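Local coordinates for protein endo-arabinase (Bacteroides thetaiotaomicron, PDB 5C0P) that probably hydrolyses glycosidic bonds in arabinan, as a metal-binding member of glycoside hydrolase family 43, at residues T158-I163 with L182-E187; T107-S112 with T120-K125; R25-F30 with Q282-V287. One frame throughout, in Å; residues are numbered along the deposited sequence.

Contact 1 (T158-I163 with L182-E187). With MG (magnesium ion), chain B.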
ATOM      1  N   THR A 158      -9.485  15.874   6.114  1.00 15.65           N
ATOM      2  CA  THR A 158      -8.722  16.223   7.318  1.00 13.29           C
ATOM      3  C   THR A 158      -7.812  17.439   7.179  1.00 18.19           C
ATOM      4  O   THR A 158      -7.284  17.927   8.183  1.00 14.37           O
ATOM      5  CB  THR A 158      -7.851  15.040   7.786  1.00 12.41           C
ATOM      6  OG1 THR A 158      -6.915  14.695   6.756  1.00 14.11           O
ATOM      7  CG2 THR A 158      -8.724  13.845   8.085  1.00 14.92           C
ATOM      8  N   ILE A 159      -7.636  17.912   5.944  1.00 14.28           N
ATOM      9  CA  ILE A 159      -6.715  19.005   5.594  1.00 12.34           C
ATOM     10  C   ILE A 159      -5.248  18.597   5.715  1.00 14.33           C
ATOM     11  O   ILE A 159      -4.550  18.473   4.706  1.00 14.92           O
ATOM     12  CB  ILE A 159      -6.999  20.325   6.355  1.00 13.20           C
ATOM     13  CG1 ILE A 159      -8.497  20.627   6.370  1.00 16.32           C
ATOM     14  CG2 ILE A 159      -6.233  21.469   5.715  1.00 16.26           C
ATOM     15  CD1 ILE A 159      -9.130  20.698   4.988  1.00 15.81           C
ATOM     16  N   ASP A 160      -4.781  18.402   6.945  1.00 13.37           N
ATOM     17  CA  ASP A 160      -3.493  17.772   7.197  1.00 13.83           C
ATOM     18  C   ASP A 160      -3.773  16.267   7.182  1.00 12.62           C
ATOM     19  O   ASP A 160      -4.414  15.742   8.100  1.00 13.30           O
ATOM     20  CB  ASP A 160      -2.948  18.215   8.563  1.00 13.29           C
ATOM     21  CG  ASP A 160      -1.428  18.207   8.629  1.00 14.38           C
ATOM     22  OD1 ASP A 160      -0.778  17.759   7.657  1.00 14.37           O
ATOM     23  OD2 ASP A 160      -0.882  18.655   9.670  1.00 16.06           O
ATOM     24  N   GLY A 161      -3.336  15.589   6.121  1.00 11.82           N
ATOM     25  CA  GLY A 161      -3.600  14.170   5.939  1.00 11.09           C
ATOM     26  C   GLY A 161      -3.112  13.385   7.137  1.00 11.88           C
ATOM     27  O   GLY A 161      -2.127  13.772   7.765  1.00 11.31           O
ATOM     28  N   GLU A 162      -3.806  12.295   7.455  1.00 10.98           N
ATOM     29  CA  GLU A 162      -3.530  11.529   8.660  1.00  9.78           C
ATOM     30  C   GLU A 162      -3.224  10.071   8.326  1.00 10.79           C
ATOM     31  O   GLU A 162      -3.757   9.520   7.370  1.00 11.11           O
ATOM     32  CB  GLU A 162      -4.737  11.607   9.597  1.00  9.37           C
ATOM     33  CG  GLU A 162      -4.989  13.030  10.137  1.00  9.62           C
ATOM     34  CD  GLU A 162      -6.295  13.187  10.903  1.00 15.25           C
ATOM     35  OE1 GLU A 162      -7.080  12.216  10.998  1.00 15.06           O
ATOM     36  OE2 GLU A 162      -6.537  14.306  11.417  1.00 17.66           O
ATOM     37  N   ILE A 163      -2.358   9.455   9.121  1.00  8.33           N
ATOM     38  CA  ILE A 163      -2.102   8.024   9.017  1.00  8.66           C
ATOM     39  C   ILE A 163      -2.405   7.367  10.367  1.00 11.14           C
ATOM     40  O   ILE A 163      -2.006   7.884  11.423  1.00 11.28           O
ATOM     41  CB  ILE A 163      -0.652   7.738   8.554  1.00  9.61           C
ATOM     42  CG1 ILE A 163      -0.526   8.098   7.074  1.00 12.19           C
ATOM     43  CG2 ILE A 163      -0.289   6.271   8.776  1.00 12.38           C
ATOM     44  CD1 ILE A 163       0.885   7.992   6.503  1.00 10.15           C
ATOM     45  N   LEU A 182      -1.135   8.039  14.089  1.00 10.41           N
ATOM     46  CA  LEU A 182       0.326   7.942  14.131  1.00 10.10           C
ATOM     47  C   LEU A 182       1.003   9.294  13.926  1.00  9.89           C
ATOM     48  O   LEU A 182       1.892   9.679  14.692  1.00 12.64           O
ATOM     49  CB  LEU A 182       0.809   6.949  13.071  1.00 10.33           C
ATOM     50  CG  LEU A 182       0.249   5.532  13.235  1.00  9.85           C
ATOM     51  CD1 LEU A 182       0.953   4.577  12.295  1.00 12.19           C
ATOM     52  CD2 LEU A 182       0.376   5.040  14.662  1.00 10.33           C
ATOM     53  N   PHE A 183       0.575  10.005  12.889  1.00 11.12           N
ATOM     54  CA  PHE A 183       1.096  11.340  12.600  1.00 11.48           C
ATOM     55  C   PHE A 183       0.280  11.982  11.507  1.00 11.19           C
ATOM     56  O   PHE A 183      -0.512  11.308  10.838  1.00 11.34           O
ATOM     57  CB  PHE A 183       2.586  11.313  12.204  1.00 12.48           C
ATOM     58  CG  PHE A 183       2.908  10.446  11.013  1.00 12.14           C
ATOM     59  CD1 PHE A 183       2.780  10.931   9.714  1.00 12.32           C
ATOM     60  CD2 PHE A 183       3.388   9.163  11.199  1.00 10.66           C
ATOM     61  CE1 PHE A 183       3.103  10.134   8.624  1.00 12.11           C
ATOM     62  CE2 PHE A 183       3.722   8.362  10.118  1.00 11.49           C
ATOM     63  CZ  PHE A 183       3.575   8.847   8.829  1.00 14.91           C
ATOM     64  N   LYS A 184       0.468  13.288  11.355  1.00 11.61           N
ATOM     65  CA  LYS A 184      -0.088  14.034  10.243  1.00 11.66           C
ATOM     66  C   LYS A 184       1.040  14.345   9.271  1.00 11.91           C
ATOM     67  O   LYS A 184       2.193  14.467   9.677  1.00 12.02           O
ATOM     68  CB  LYS A 184      -0.732  15.319  10.749  1.00 12.36           C
ATOM     69  CG  LYS A 184      -1.825  15.073  11.776  1.00 14.39           C
ATOM     70  CD  LYS A 184      -2.459  16.363  12.261  1.00 17.13           C
ATOM     71  CE  LYS A 184      -3.704  16.051  13.087  1.00 19.78           C
ATOM     72  NZ  LYS A 184      -4.356  17.290  13.604  1.00 24.75           N
ATOM     73  N   ALA A 185       0.704  14.486   7.995  1.00 10.93           N
ATOM     74  CA  ALA A 185       1.718  14.656   6.955  1.00  8.99           C
ATOM     75  C   ALA A 185       2.639  15.853   7.200  1.00 11.70           C
ATOM     76  O   ALA A 185       3.835  15.801   6.875  1.00 13.74           O
ATOM     77  CB  ALA A 185       1.069  14.750   5.579  1.00 11.77           C
ATOM     78  N   SER A 186       2.102  16.925   7.776  1.00 11.89           N
ATOM     79  CA  SER A 186       2.895  18.139   7.992  1.00 14.46           C
ATOM     80  C   SER A 186       4.069  17.939   8.963  1.00 12.68           C
ATOM     81  O   SER A 186       4.950  18.800   9.069  1.00 14.99           O
ATOM     82  CB  SER A 186       2.011  19.274   8.508  1.00 13.50           C
ATOM     83  OG  SER A 186       1.616  19.001   9.841  1.00 14.51           O
ATOM     84  N   GLU A 187       4.085  16.816   9.677  1.00 11.54           N
ATOM     85  CA  GLU A 187       5.179  16.534  10.604  1.00 12.83           C
ATOM     86  C   GLU A 187       6.490  16.237   9.876  1.00 11.64           C
ATOM     87  O   GLU A 187       7.571  16.344  10.463  1.00 15.02           O
ATOM     88  CB  GLU A 187       4.801  15.383  11.532  1.00 13.82           C
ATOM     89  CG  GLU A 187       3.605  15.732  12.388  1.00 17.06           C
ATOM     90  CD  GLU A 187       3.222  14.647  13.362  1.00 20.51           C
ATOM     91  OE1 GLU A 187       4.125  14.014  13.969  1.00 21.17           O
ATOM     92  OE2 GLU A 187       2.002  14.449  13.530  1.00 16.84           O
TER
HETATM   93 MG    MG B 401      -7.186  18.108  10.305  1.00 14.78          MG
HETATM   94  O   HOH W   1      -5.742  16.551  10.358  1.00 14.80           O
HETATM   95  O   HOH W   2      -5.643  19.476  10.108  1.00 15.12           O
HETATM   96  O   HOH W   3      -8.687  16.696  10.680  1.00 20.44           O
HETATM   97  O   HOH W   4      -7.061  18.323  12.346  1.00 16.54           O
HETATM   98  O   HOH W   5      -8.629  19.617  10.064  1.00 17.74           O

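Contact 2 (T107-S112 with T120-K125)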
ATOM      1  N   THR A 107     -11.050   1.084   2.652  1.00  9.77           N
ATOM      2  CA  THR A 107     -10.341  -0.088   2.169  1.00  9.85           C
ATOM      3  C   THR A 107     -11.087  -1.311   2.672  1.00  9.93           C
ATOM      4  O   THR A 107     -11.496  -1.352   3.833  1.00 10.77           O
ATOM      5  CB  THR A 107      -8.893  -0.091   2.688  1.00 10.62           C
ATOM      6  OG1 THR A 107      -8.237   1.101   2.242  1.00 10.59           O
ATOM      7  CG2 THR A 107      -8.130  -1.325   2.195  1.00 11.49           C
ATOM      8  N   SER A 108     -11.302  -2.293   1.805  1.00  8.53           N
ATOM      9  CA  SER A 108     -11.881  -3.548   2.271  1.00  9.92           C
ATOM     10  C   SER A 108     -10.988  -4.728   1.933  1.00 10.59           C
ATOM     11  O   SER A 108     -10.030  -4.605   1.148  1.00  9.67           O
ATOM     12  CB  SER A 108     -13.331  -3.752   1.808  1.00 19.62           C
ATOM     13  OG  SER A 108     -13.383  -4.166   0.476  1.00 20.24           O
ATOM     14  N   ILE A 109     -11.280  -5.855   2.573  1.00 11.00           N
ATOM     15  CA  ILE A 109     -10.433  -7.033   2.501  1.00 10.19           C
ATOM     16  C   ILE A 109     -11.180  -8.168   1.809  1.00  9.85           C
ATOM     17  O   ILE A 109     -12.350  -8.445   2.112  1.00 11.92           O
ATOM     18  CB  ILE A 109      -9.982  -7.464   3.904  1.00 10.00           C
ATOM     19  CG1 ILE A 109      -9.189  -6.328   4.564  1.00  8.86           C
ATOM     20  CG2 ILE A 109      -9.155  -8.760   3.836  1.00 12.46           C
ATOM     21  CD1 ILE A 109      -8.850  -6.562   6.049  1.00  9.84           C
ATOM     22  N   LEU A 110     -10.502  -8.797   0.851  1.00 10.00           N
ATOM     23  CA  LEU A 110     -11.076  -9.897   0.086  1.00  9.13           C
ATOM     24  C   LEU A 110     -10.116 -11.067   0.181  1.00  9.45           C
ATOM     25  O   LEU A 110      -8.927 -10.873   0.446  1.00 11.06           O
ATOM     26  CB  LEU A 110     -11.284  -9.482  -1.373  1.00 12.01           C
ATOM     27  CG  LEU A 110     -12.180  -8.247  -1.535  1.00 11.61           C
ATOM     28  CD1 LEU A 110     -11.363  -6.944  -1.617  1.00 11.74           C
ATOM     29  CD2 LEU A 110     -13.069  -8.406  -2.730  1.00 12.02           C
ATOM     30  N   VAL A 111     -10.616 -12.277  -0.033  1.00 10.41           N
ATOM     31  CA  VAL A 111      -9.809 -13.467   0.243  1.00 11.33           C
ATOM     32  C   VAL A 111      -9.863 -14.476  -0.906  1.00 11.15           C
ATOM     33  O   VAL A 111     -10.875 -14.588  -1.601  1.00 12.67           O
ATOM     34  CB  VAL A 111     -10.249 -14.131   1.580  1.00 10.29           C
ATOM     35  CG1 VAL A 111     -11.698 -14.642   1.501  1.00 13.38           C
ATOM     36  CG2 VAL A 111      -9.271 -15.247   2.009  1.00 14.06           C
ATOM     37  N   SER A 112      -8.763 -15.206  -1.093  1.00 11.21           N
ATOM     38  CA  SER A 112      -8.691 -16.270  -2.094  1.00 10.67           C
ATOM     39  C   SER A 112      -7.800 -17.384  -1.582  1.00 12.55           C
ATOM     40  O   SER A 112      -6.957 -17.156  -0.705  1.00 14.77           O
ATOM     41  CB  SER A 112      -8.109 -15.733  -3.407  1.00 11.45           C
ATOM     42  OG  SER A 112      -8.054 -16.756  -4.393  1.00 13.03           O
ATOM     43  N   THR A 120     -12.925 -13.082  -3.127  1.00 13.50           N
ATOM     44  CA  THR A 120     -14.300 -12.785  -2.731  1.00 12.27           C
ATOM     45  C   THR A 120     -14.249 -11.973  -1.439  1.00 12.18           C
ATOM     46  O   THR A 120     -13.303 -12.091  -0.663  1.00 13.33           O
ATOM     47  CB  THR A 120     -15.137 -14.065  -2.541  1.00 18.89           C
ATOM     48  OG1 THR A 120     -14.565 -14.852  -1.497  1.00 22.27           O
ATOM     49  CG2 THR A 120     -15.167 -14.876  -3.817  1.00 21.31           C
ATOM     50  N   PRO A 121     -15.257 -11.124  -1.205  1.00 12.66           N
ATOM     51  CA  PRO A 121     -15.210 -10.267  -0.014  1.00 12.60           C
ATOM     52  C   PRO A 121     -15.136 -11.070   1.284  1.00 12.42           C
ATOM     53  O   PRO A 121     -15.926 -11.998   1.492  1.00 15.27           O
ATOM     54  CB  PRO A 121     -16.533  -9.500  -0.089  1.00 13.43           C
ATOM     55  CG  PRO A 121     -16.894  -9.514  -1.537  1.00 15.64           C
ATOM     56  CD  PRO A 121     -16.422 -10.839  -2.057  1.00 14.58           C
ATOM     57  N   LEU A 122     -14.187 -10.714   2.143  1.00 13.01           N
ATOM     58  CA  LEU A 122     -14.065 -11.376   3.436  1.00 12.08           C
ATOM     59  C   LEU A 122     -15.277 -11.008   4.278  1.00 12.02           C
ATOM     60  O   LEU A 122     -15.929 -11.879   4.866  1.00 14.72           O
ATOM     61  CB  LEU A 122     -12.749 -10.982   4.109  1.00 14.32           C
ATOM     62  CG  LEU A 122     -12.474 -11.646   5.451  1.00 11.54           C
ATOM     63  CD1 LEU A 122     -12.414 -13.171   5.311  1.00 13.50           C
ATOM     64  CD2 LEU A 122     -11.189 -11.071   6.052  1.00 12.27           C
ATOM     65  N   VAL A 123     -15.573  -9.706   4.320  1.00 11.18           N
ATOM     66  CA  VAL A 123     -16.862  -9.170   4.747  1.00 13.15           C
ATOM     67  C   VAL A 123     -17.239  -8.101   3.720  1.00 13.48           C
ATOM     68  O   VAL A 123     -16.350  -7.511   3.082  1.00 12.90           O
ATOM     69  CB  VAL A 123     -16.823  -8.546   6.165  1.00 15.39           C
ATOM     70  CG1 VAL A 123     -16.433  -9.592   7.209  1.00 14.49           C
ATOM     71  CG2 VAL A 123     -15.877  -7.365   6.218  1.00 14.98           C
ATOM     72  N   ASN A 124     -18.538  -7.862   3.547  1.00 15.33           N
ATOM     73  CA  ASN A 124     -18.995  -6.929   2.515  1.00 15.12           C
ATOM     74  C   ASN A 124     -19.102  -5.485   3.008  1.00 12.76           C
ATOM     75  O   ASN A 124     -20.161  -4.845   2.934  1.00 16.60           O
ATOM     76  CB  ASN A 124     -20.315  -7.386   1.911  1.00 13.50           C
ATOM     77  CG  ASN A 124     -20.658  -6.630   0.634  1.00 17.34           C
ATOM     78  OD1 ASN A 124     -19.768  -6.095  -0.035  1.00 15.69           O
ATOM     79  ND2 ASN A 124     -21.943  -6.578   0.298  1.00 21.82           N
ATOM     80  N   LYS A 125     -17.982  -4.985   3.521  1.00 11.89           N
ATOM     81  CA  LYS A 125     -17.878  -3.605   3.978  1.00 11.00           C
ATOM     82  C   LYS A 125     -16.416  -3.283   4.235  1.00 12.59           C
ATOM     83  O   LYS A 125     -15.585  -4.186   4.375  1.00 12.76           O
ATOM     84  CB  LYS A 125     -18.691  -3.367   5.251  1.00 14.97           C
ATOM     85  CG  LYS A 125     -18.253  -4.162   6.454  1.00 17.63           C
ATOM     86  CD  LYS A 125     -19.125  -3.783   7.649  1.00 26.45           C
ATOM     87  CE  LYS A 125     -18.972  -4.767   8.800  1.00 34.89           C
ATOM     88  NZ  LYS A 125     -20.021  -4.580   9.852  1.00 36.96           N
TER
HETATM   89  O   HOH W   6     -14.417  -6.845   1.127  1.00 14.84           O
HETATM   90  O   HOH W   7     -13.059  -5.570   4.789  1.00 11.52           O
HETATM   91  O   HOH W   8     -12.549 -16.600  -2.637  1.00 37.85           O

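Contact 3 (R25-F30 with Q282-V287)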
ATOM      1  N   ARG A  25       2.412  -0.137 -17.426  1.00 11.37           N
ATOM      2  CA  ARG A  25       1.883   1.185 -17.119  1.00 11.11           C
ATOM      3  C   ARG A  25       0.804   1.028 -16.056  1.00 15.36           C
ATOM      4  O   ARG A  25      -0.302   0.567 -16.334  1.00 16.21           O
ATOM      5  CB  ARG A  25       1.315   1.839 -18.383  1.00 14.96           C
ATOM      6  CG  ARG A  25       2.364   2.148 -19.428  1.00 15.13           C
ATOM      7  CD  ARG A  25       3.343   3.204 -18.931  1.00 17.58           C
ATOM      8  NE  ARG A  25       4.366   3.514 -19.929  1.00 18.98           N
ATOM      9  CZ  ARG A  25       5.504   2.839 -20.075  1.00 17.74           C
ATOM     10  NH1 ARG A  25       6.370   3.203 -21.012  1.00 24.07           N
ATOM     11  NH2 ARG A  25       5.787   1.801 -19.290  1.00 17.59           N
ATOM     12  N   LEU A  26       1.142   1.394 -14.822  1.00 11.34           N
ATOM     13  CA  LEU A  26       0.248   1.215 -13.692  1.00 13.58           C
ATOM     14  C   LEU A  26       0.778   2.026 -12.519  1.00 13.26           C
ATOM     15  O   LEU A  26       1.935   2.461 -12.524  1.00 12.98           O
ATOM     16  CB  LEU A  26       0.118  -0.272 -13.325  1.00 14.27           C
ATOM     17  CG  LEU A  26       1.416  -1.095 -13.238  1.00 13.95           C
ATOM     18  CD1 LEU A  26       2.050  -0.989 -11.859  1.00 14.74           C
ATOM     19  CD2 LEU A  26       1.167  -2.564 -13.601  1.00 14.79           C
ATOM     20  N   ARG A  27      -0.088   2.253 -11.545  1.00 13.15           N
ATOM     21  CA  ARG A  27       0.250   2.983 -10.333  1.00 12.43           C
ATOM     22  C   ARG A  27       0.312   2.025  -9.159  1.00 11.57           C
ATOM     23  O   ARG A  27      -0.242   0.924  -9.210  1.00 11.67           O
ATOM     24  CB  ARG A  27      -0.824   4.032 -10.040  1.00 10.49           C
ATOM     25  CG  ARG A  27      -0.939   5.128 -11.082  1.00 11.82           C
ATOM     26  CD  ARG A  27      -2.048   6.122 -10.714  1.00 14.27           C
ATOM     27  NE  ARG A  27      -1.768   6.808  -9.453  1.00 13.92           N
ATOM     28  CZ  ARG A  27      -0.997   7.883  -9.356  1.00 14.59           C
ATOM     29  NH1 ARG A  27      -0.437   8.405 -10.445  1.00 13.44           N
ATOM     30  NH2 ARG A  27      -0.790   8.444  -8.172  1.00 15.09           N
ATOM     31  N   ASP A  28       0.988   2.462  -8.099  1.00  8.95           N
ATOM     32  CA  ASP A  28       0.919   1.800  -6.794  1.00  9.38           C
ATOM     33  C   ASP A  28       1.292   0.316  -6.805  1.00  9.75           C
ATOM     34  O   ASP A  28       0.569  -0.499  -6.226  1.00 10.80           O
ATOM     35  CB  ASP A  28      -0.497   1.976  -6.217  1.00  9.71           C
ATOM     36  CG  ASP A  28      -1.003   3.419  -6.338  1.00  9.52           C
ATOM     37  OD1 ASP A  28      -0.219   4.362  -6.113  1.00 10.07           O
ATOM     38  OD2 ASP A  28      -2.188   3.621  -6.675  1.00 11.19           O
ATOM     39  N   PRO A  29       2.420  -0.047  -7.447  1.00 10.61           N
ATOM     40  CA  PRO A  29       2.693  -1.481  -7.624  1.00  9.45           C
ATOM     41  C   PRO A  29       3.158  -2.197  -6.360  1.00 11.81           C
ATOM     42  O   PRO A  29       4.210  -1.896  -5.781  1.00 12.97           O
ATOM     43  CB  PRO A  29       3.809  -1.492  -8.670  1.00 10.34           C
ATOM     44  CG  PRO A  29       4.555  -0.222  -8.415  1.00 13.49           C
ATOM     45  CD  PRO A  29       3.497   0.788  -8.017  1.00 14.15           C
ATOM     46  N   PHE A  30       2.341  -3.149  -5.937  1.00 12.10           N
ATOM     47  CA  PHE A  30       2.649  -3.995  -4.795  1.00 10.81           C
ATOM     48  C   PHE A  30       3.055  -5.363  -5.331  1.00  9.59           C
ATOM     49  O   PHE A  30       2.312  -5.979  -6.092  1.00 10.98           O
ATOM     50  CB  PHE A  30       1.406  -4.123  -3.913  1.00  9.24           C
ATOM     51  CG  PHE A  30       1.634  -4.888  -2.637  1.00  8.60           C
ATOM     52  CD1 PHE A  30       1.714  -6.279  -2.651  1.00  8.15           C
ATOM     53  CD2 PHE A  30       1.756  -4.229  -1.423  1.00 12.00           C
ATOM     54  CE1 PHE A  30       1.921  -6.997  -1.485  1.00  8.09           C
ATOM     55  CE2 PHE A  30       1.957  -4.943  -0.243  1.00 12.95           C
ATOM     56  CZ  PHE A  30       2.043  -6.327  -0.275  1.00 11.87           C
ATOM     57  N   GLN A 282       0.771  10.581 -16.443  1.00 16.03           N
ATOM     58  CA  GLN A 282       0.967  10.315 -17.870  1.00 19.27           C
ATOM     59  C   GLN A 282       1.589   8.963 -18.193  1.00 19.88           C
ATOM     60  O   GLN A 282       1.043   8.209 -18.997  1.00 19.82           O
ATOM     61  CB  GLN A 282       1.757  11.435 -18.557  1.00 21.35           C
ATOM     62  CG  GLN A 282       1.066  12.781 -18.517  1.00 27.36           C
ATOM     63  N   THR A 283       2.732   8.664 -17.584  1.00 14.86           N
ATOM     64  CA  THR A 283       3.489   7.471 -17.947  1.00 15.51           C
ATOM     65  C   THR A 283       3.926   6.646 -16.746  1.00 12.83           C
ATOM     66  O   THR A 283       4.988   6.012 -16.797  1.00 14.42           O
ATOM     67  CB  THR A 283       4.758   7.836 -18.729  1.00 17.71           C
ATOM     68  OG1 THR A 283       5.530   8.768 -17.960  1.00 16.79           O
ATOM     69  CG2 THR A 283       4.406   8.461 -20.080  1.00 19.43           C
ATOM     70  N   GLU A 284       3.118   6.640 -15.684  1.00 10.38           N
ATOM     71  CA  GLU A 284       3.463   5.905 -14.463  1.00 11.17           C
ATOM     72  C   GLU A 284       3.814   4.454 -14.774  1.00 12.41           C
ATOM     73  O   GLU A 284       3.065   3.756 -15.461  1.00 12.65           O
ATOM     74  CB  GLU A 284       2.302   5.909 -13.464  1.00 10.54           C
ATOM     75  CG  GLU A 284       1.735   7.290 -13.133  1.00 12.57           C
ATOM     76  CD  GLU A 284       0.478   7.601 -13.923  1.00 17.33           C
ATOM     77  OE1 GLU A 284       0.493   7.455 -15.158  1.00 18.32           O
ATOM     78  OE2 GLU A 284      -0.534   7.973 -13.302  1.00 16.01           O
ATOM     79  N   HIS A 285       4.942   3.995 -14.247  1.00 10.86           N
ATOM     80  CA  HIS A 285       5.385   2.622 -14.471  1.00  9.05           C
ATOM     81  C   HIS A 285       6.120   2.130 -13.230  1.00 11.57           C
ATOM     82  O   HIS A 285       6.632   2.934 -12.439  1.00 11.64           O
ATOM     83  CB  HIS A 285       6.308   2.561 -15.689  1.00 11.30           C
ATOM     84  CG  HIS A 285       7.497   3.468 -15.587  1.00 15.66           C
ATOM     85  ND1 HIS A 285       7.505   4.734 -16.126  1.00 17.71           N
ATOM     86  CD2 HIS A 285       8.698   3.293 -14.996  1.00 19.54           C
ATOM     87  CE1 HIS A 285       8.674   5.305 -15.877  1.00 20.14           C
ATOM     88  NE2 HIS A 285       9.415   4.454 -15.188  1.00 20.81           N
ATOM     89  N   PRO A 286       6.168   0.806 -13.036  1.00 10.81           N
ATOM     90  CA  PRO A 286       6.811   0.289 -11.824  1.00  9.52           C
ATOM     91  C   PRO A 286       8.316   0.429 -11.859  1.00 13.21           C
ATOM     92  O   PRO A 286       8.957   0.165 -12.879  1.00 16.25           O
ATOM     93  CB  PRO A 286       6.422  -1.196 -11.813  1.00 14.02           C
ATOM     94  CG  PRO A 286       6.054  -1.519 -13.233  1.00 15.13           C
ATOM     95  CD  PRO A 286       5.489  -0.247 -13.810  1.00  9.40           C
ATOM     96  N   VAL A 287       8.860   0.854 -10.730  1.00 10.22           N
ATOM     97  CA  VAL A 287      10.290   0.905 -10.515  1.00  9.66           C
ATOM     98  C   VAL A 287      10.551  -0.107  -9.408  1.00  9.25           C
ATOM     99  O   VAL A 287      10.018   0.020  -8.304  1.00 11.10           O
ATOM    100  CB  VAL A 287      10.720   2.309 -10.072  1.00 10.92           C
ATOM    101  CG1 VAL A 287      12.214   2.343  -9.773  1.00 11.85           C
ATOM    102  CG2 VAL A 287      10.366   3.339 -11.151  1.00 15.03           C
TER

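Contact 1 (T158-I163 with L182-E187)
Strands 162-168 and 178-184 of one antiparallel blade of the five-bladed β-propeller meet at the start of 162-168 and the end of 178-184, where I163 and F183 form a hydrogen-bonded pair and E162 and K184 the adjoining non-hydrogen-bonded pair. I163 N gives a nearly straight bond to F183 O (3.1 Å), and L182 N meets I163 O in the carbonyl plane. Past the bridge pairs, A185 N bonds to G161 O. Beyond the strands the carboxylate of D160 takes over, swung beside its own carbonyl carbon (chi1 -151°). It grips S186 with both oxygens through their syn lone pairs: S186 N donates to OD1 at 3.0 Å and S186 OG to OD2 at 2.5 Å, while N202 also reaches OD1. On one face of the blade, CD1 of I163 rests 3.7 Å from CZ of F183, and W221 of the next blade packs on both residues. E162 and K184 run side by side on the other face; E162 OE1 is hydrogen-bonded to the Y164 hydroxyl, while OE2 and K184 NZ stay 4.3 Å apart, too far for a salt bridge. Both instead reach waters of a magnesium ion, whose sole protein ligand is T158 O (2.1 Å); water 1 also donates to D160 O.

Contact 2 (T107-S112 with T120-K125)
Three backbone hydrogen bonds join the antiparallel segments. V111 and T120 form a hydrogen-bonded pair, with V111 N to T120 O at 2.8 Å and T120 N to V111 O at 3.0 Å, and L122 N donates to I109 O, its N-H angle 159°. Between these bonds L110 faces P121 as a non-hydrogen-bonded pair, CA to CA 4.2 Å. Toward K125 the chains separate and water replaces direct pairing: water 7 accepts from I109 N and donates to K125 O, while water 6 accepts from S108 OG and donates to both I109 O and V123 O. These segments are the two arms of a β-hairpin, strand 103-112 followed by the short edge strand 120-121, which completes a four-stranded propeller blade. L122 is the main apolar contributor from the edge side. With CG anti to its backbone N (chi1 -178°), it spreads its two methyls over separate neighbours: CD2 lies alongside I109 CG2 at 3.8 Å, and CD1 comes obliquely to V111 CG1 at 4.1 Å. Its CB also sits against I109 O. L110 extends from the other side of its strand, where CD2 touches the P121 ring, 3.8 Å from P121 N and 4.2 Å from P121 CG. At the T120 end a water closes the ladder: T120 OG1 and V111 O share water 8. Strand 91-100 flanks the hairpin, with F95 against I109 and Y93 against V111, while F74 packs on S108 and P121 from a loop.

Contact 3 (R25-F30 with Q282-V287)
A salt bridge between R27 and E284 is the strongest polar link, NH1 of R27 donating to OE2 of E284 at 2.9 Å. The oxygen lies at the edge of the guanidinium, only 4° out of its plane, and accepts the N-H on its anti lone pair; the two flat groups are turned 71° apart. A bend at chi3 (62°) brings NH1 round to the acid; CG and CD, earlier in the chain, also line that oxygen, CD at 3.5 Å from OE2. N280 takes a bond from NH2, and NE is hydrogen-bonded to a bound Tris molecule, probably from the crystallisation liquor. A methionine in place of R27 would probably leave the E284 carboxylate without its charged mate and free to turn. Beside the bridge, L26 N makes a weak bond to E284 O. The R25 side chain runs alongside that of H285, NH2 coming within 3.7 Å of H285 CB; S22 O accepts from NH2, while H285 ND1 is tied to T283 O. Packing then passes to the prolines: L26 CD1 meets P286 CD at 4.0 Å, and P29 CG lies against P286 CB. The loop leading into strand 30-34 thus lies between the first and last blades in sequence, L26 and P29 leaning on strand 39-45 of the first while H277 of strand 272-278 in the last touches R27, P29 and E284 beside edge strand 285-290.

The three contacts occupy different parts of one β-propeller and do not touch: their centres are 24 to 27 Å apart. Contacts 1 and 2 are each local to a blade, contact 2 coming first in sequence, whereas contact 3 joins segments near the two ends of the chain and so brackets both. Contact 3 approaches the inner magnesium site most closely, P29 lying about 6 Å from H261, side chain to side chain; likewise I109 of contact 2 is about 9 Å from D84 of that site. The side chains of I163 in contact 1 and R27 in contact 3 come within about 8 and 9 Å of that of D136, predicted to tune the catalytic acid. The magnesium in contact 1 is a second ion.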